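Local coordinates for disease resistance protein RRS1 (Arabidopsis thaliana, PDB 5W3X), which binds W-box DNA elements as a WRKY transcription factor and acts as a disease resistance protein against fungal and bacterial pathogens, at residues 20-25 against 52-57. Sequence-based numbering, arbitrary orientation.
Sequences WTWRKY and ATKQVQ
Trp22 presents one face of its indole to the aliphatic chain of Lys54, whose methylenes run across the ring system at a slant. Lys54 CE sits almost straight above the five-membered ring of Trp22, 3.6 Å from its centroid and 7° off the normal, a CH-pi contact. The ammonium lies beyond it over the same face: Lys54 NZ is 3.9 Å from that centroid, a cation-pi interaction, while Lys54 CD lies over the seam where the two rings fuse, 3.9 Å from Trp22 CE2. The lysine begins with CG between backbone N and carbonyl carbon (chi1 76°) and then extends fully, which lays CD, CE and NZ along the indole. The far rim of the ring reaches Ala52, just ahead of strand 53-58, with Trp22 CZ3 3.5 Å from Ala52 O at the ring edge and Trp22 CH2 4.2 Å from Ala52 CB. Strand 37-42 separates the two strands in the antiparallel sheet of this WRKY domain, so side chains bridge them; Trp22 opens the WRKYGQK signature that names the family. His74, a zinc ligand, also meets the Trp22 ring, and the side chain of Ala52 comes, at its nearest atom, about 4 Å from the zinc ion. Lys54 NZ forms salt bridges with Asp18 and Glu16, and Asp18 takes a weak hydrogen bond from Trp22 NE1. Two carboxylates and an aromatic face thus surround the ammonium, probably stabilising its positive charge.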
loop_
_atom_site.group_PDB
_atom_site.type_symbol
_atom_site.label_atom_id
_atom_site.label_comp_id
_atom_site.label_asym_id
_atom_site.label_seq_id
_atom_site.Cartn_x
_atom_site.Cartn_y
_atom_site.Cartn_z
ATOM N N TRP B 20 19.025 20.938 -10.306
ATOM C CA TRP B 20 18.894 19.575 -10.811
ATOM C C TRP B 20 17.520 19.238 -11.392
ATOM O O TRP B 20 16.595 20.044 -11.334
ATOM C CB TRP B 20 19.220 18.600 -9.687
ATOM C CG TRP B 20 20.490 18.943 -8.990
ATOM C CD1 TRP B 20 20.627 19.699 -7.863
ATOM C CD2 TRP B 20 21.813 18.560 -9.380
ATOM N NE1 TRP B 20 21.953 19.802 -7.519
ATOM C CE2 TRP B 20 22.702 19.110 -8.434
ATOM C CE3 TRP B 20 22.330 17.801 -10.432
ATOM C CZ2 TRP B 20 24.080 18.924 -8.510
ATOM C CZ3 TRP B 20 23.699 17.618 -10.506
ATOM C CH2 TRP B 20 24.558 18.176 -9.550
ATOM N N THR B 21 17.412 18.042 -11.966
ATOM C CA THR B 21 16.156 17.544 -12.519
ATOM C C THR B 21 15.660 16.324 -11.744
ATOM O O THR B 21 16.444 15.445 -11.381
ATOM C CB THR B 21 16.296 17.178 -14.006
ATOM O OG1 THR B 21 17.435 16.330 -14.187
ATOM C CG2 THR B 21 16.461 18.434 -14.844
ATOM N N TRP B 22 14.352 16.285 -11.496
ATOM C CA TRP B 22 13.757 15.314 -10.582
ATOM C C TRP B 22 12.498 14.647 -11.142
ATOM O O TRP B 22 11.779 15.242 -11.939
ATOM C CB TRP B 22 13.418 16.003 -9.264
ATOM C CG TRP B 22 14.584 16.723 -8.630
ATOM C CD1 TRP B 22 14.867 18.055 -8.724
ATOM C CD2 TRP B 22 15.603 16.159 -7.792
ATOM N NE1 TRP B 22 16.002 18.352 -8.013
ATOM C CE2 TRP B 22 16.472 17.207 -7.429
ATOM C CE3 TRP B 22 15.869 14.870 -7.323
ATOM C CZ2 TRP B 22 17.585 17.006 -6.617
ATOM C CZ3 TRP B 22 16.975 14.674 -6.515
ATOM C CH2 TRP B 22 17.818 15.735 -6.172
ATOM N N ARG B 23 12.255 13.403 -10.729
ATOM C CA ARG B 23 11.007 12.693 -11.028
ATOM C C ARG B 23 10.377 12.251 -9.699
ATOM O O ARG B 23 11.067 12.126 -8.694
ATOM C CB ARG B 23 11.239 11.486 -11.942
ATOM C CG ARG B 23 11.897 11.835 -13.283
ATOM C CD ARG B 23 11.009 12.702 -14.181
ATOM N NE ARG B 23 11.833 13.449 -15.132
ATOM C CZ ARG B 23 12.231 12.974 -16.307
ATOM N NH1 ARG B 23 11.871 11.756 -16.684
ATOM N NH2 ARG B 23 12.986 13.712 -17.110
ATOM N N LYS B 24 9.069 12.032 -9.701
ATOM C CA LYS B 24 8.339 11.715 -8.481
ATOM C C LYS B 24 8.609 10.294 -7.970
ATOM O O LYS B 24 8.763 9.350 -8.754
ATOM C CB LYS B 24 6.848 11.901 -8.722
ATOM C CG LYS B 24 6.072 12.325 -7.497
ATOM C CD LYS B 24 6.566 13.655 -6.966
ATOM C CE LYS B 24 5.822 14.059 -5.705
ATOM N NZ LYS B 24 4.379 14.354 -5.955
ATOM N N TYR B 25 8.658 10.146 -6.653
ATOM C CA TYR B 25 8.778 8.832 -6.034
ATOM C C TYR B 25 7.564 8.560 -5.142
ATOM O O TYR B 25 7.036 7.445 -5.096
ATOM C CB TYR B 25 10.063 8.733 -5.215
ATOM C CG TYR B 25 10.262 7.385 -4.542
ATOM C CD1 TYR B 25 9.756 7.133 -3.269
ATOM C CD2 TYR B 25 10.938 6.354 -5.196
ATOM C CE1 TYR B 25 9.937 5.891 -2.660
ATOM C CE2 TYR B 25 11.119 5.120 -4.601
ATOM C CZ TYR B 25 10.623 4.892 -3.332
ATOM O OH TYR B 25 10.809 3.658 -2.748
ATOM N N ALA B 52 20.836 10.341 -6.014
ATOM C CA ALA B 52 20.346 11.545 -5.359
ATOM C C ALA B 52 18.822 11.542 -5.217
ATOM O O ALA B 52 18.097 11.336 -6.188
ATOM C CB ALA B 52 20.807 12.775 -6.121
ATOM N N THR B 53 18.353 11.743 -3.990
ATOM C CA THR B 53 16.927 11.873 -3.706
ATOM C C THR B 53 16.647 13.158 -2.934
ATOM O O THR B 53 17.548 13.746 -2.336
ATOM C CB THR B 53 16.405 10.689 -2.888
ATOM O OG1 THR B 53 17.052 10.690 -1.616
ATOM C CG2 THR B 53 16.712 9.377 -3.590
ATOM N N LYS B 54 15.398 13.602 -2.941
ATOM C CA LYS B 54 15.029 14.708 -2.067
ATOM C C LYS B 54 13.603 14.582 -1.554
ATOM O O LYS B 54 12.740 13.997 -2.205
ATOM C CB LYS B 54 15.244 16.056 -2.768
ATOM C CG LYS B 54 14.224 16.462 -3.809
ATOM C CD LYS B 54 14.453 17.922 -4.204
ATOM C CE LYS B 54 13.525 18.379 -5.315
ATOM N NZ LYS B 54 13.756 19.815 -5.646
ATOM N N GLN B 55 13.397 15.113 -0.351
ATOM C CA GLN B 55 12.113 15.108 0.328
ATOM C C GLN B 55 11.692 16.531 0.617
ATOM O O GLN B 55 12.496 17.343 1.075
ATOM C CB GLN B 55 12.202 14.337 1.642
ATOM C CG GLN B 55 13.507 13.601 1.818
ATOM C CD GLN B 55 13.482 12.292 1.098
ATOM O OE1 GLN B 55 12.472 11.595 1.127
ATOM N NE2 GLN B 55 14.570 11.955 0.419
ATOM N N VAL B 56 10.424 16.821 0.359
ATOM C CA VAL B 56 9.901 18.170 0.473
ATOM C C VAL B 56 8.640 18.174 1.320
ATOM O O VAL B 56 7.701 17.429 1.037
ATOM C CB VAL B 56 9.574 18.766 -0.898
ATOM C CG1 VAL B 56 8.953 20.140 -0.735
ATOM C CG2 VAL B 56 10.822 18.815 -1.790
ATOM N N GLN B 57 8.618 18.997 2.364
ATOM C CA GLN B 57 7.443 19.072 3.223
ATOM C C GLN B 57 7.259 20.461 3.814
ATOM O O GLN B 57 8.154 20.974 4.486
ATOM C CB GLN B 57 7.532 18.036 4.344
ATOM C CG GLN B 57 6.304 18.018 5.244
ATOM C CD GLN B 57 6.265 16.812 6.153
ATOM O OE1 GLN B 57 7.241 16.063 6.255
ATOM N NE2 GLN B 57 5.132 16.611 6.819
#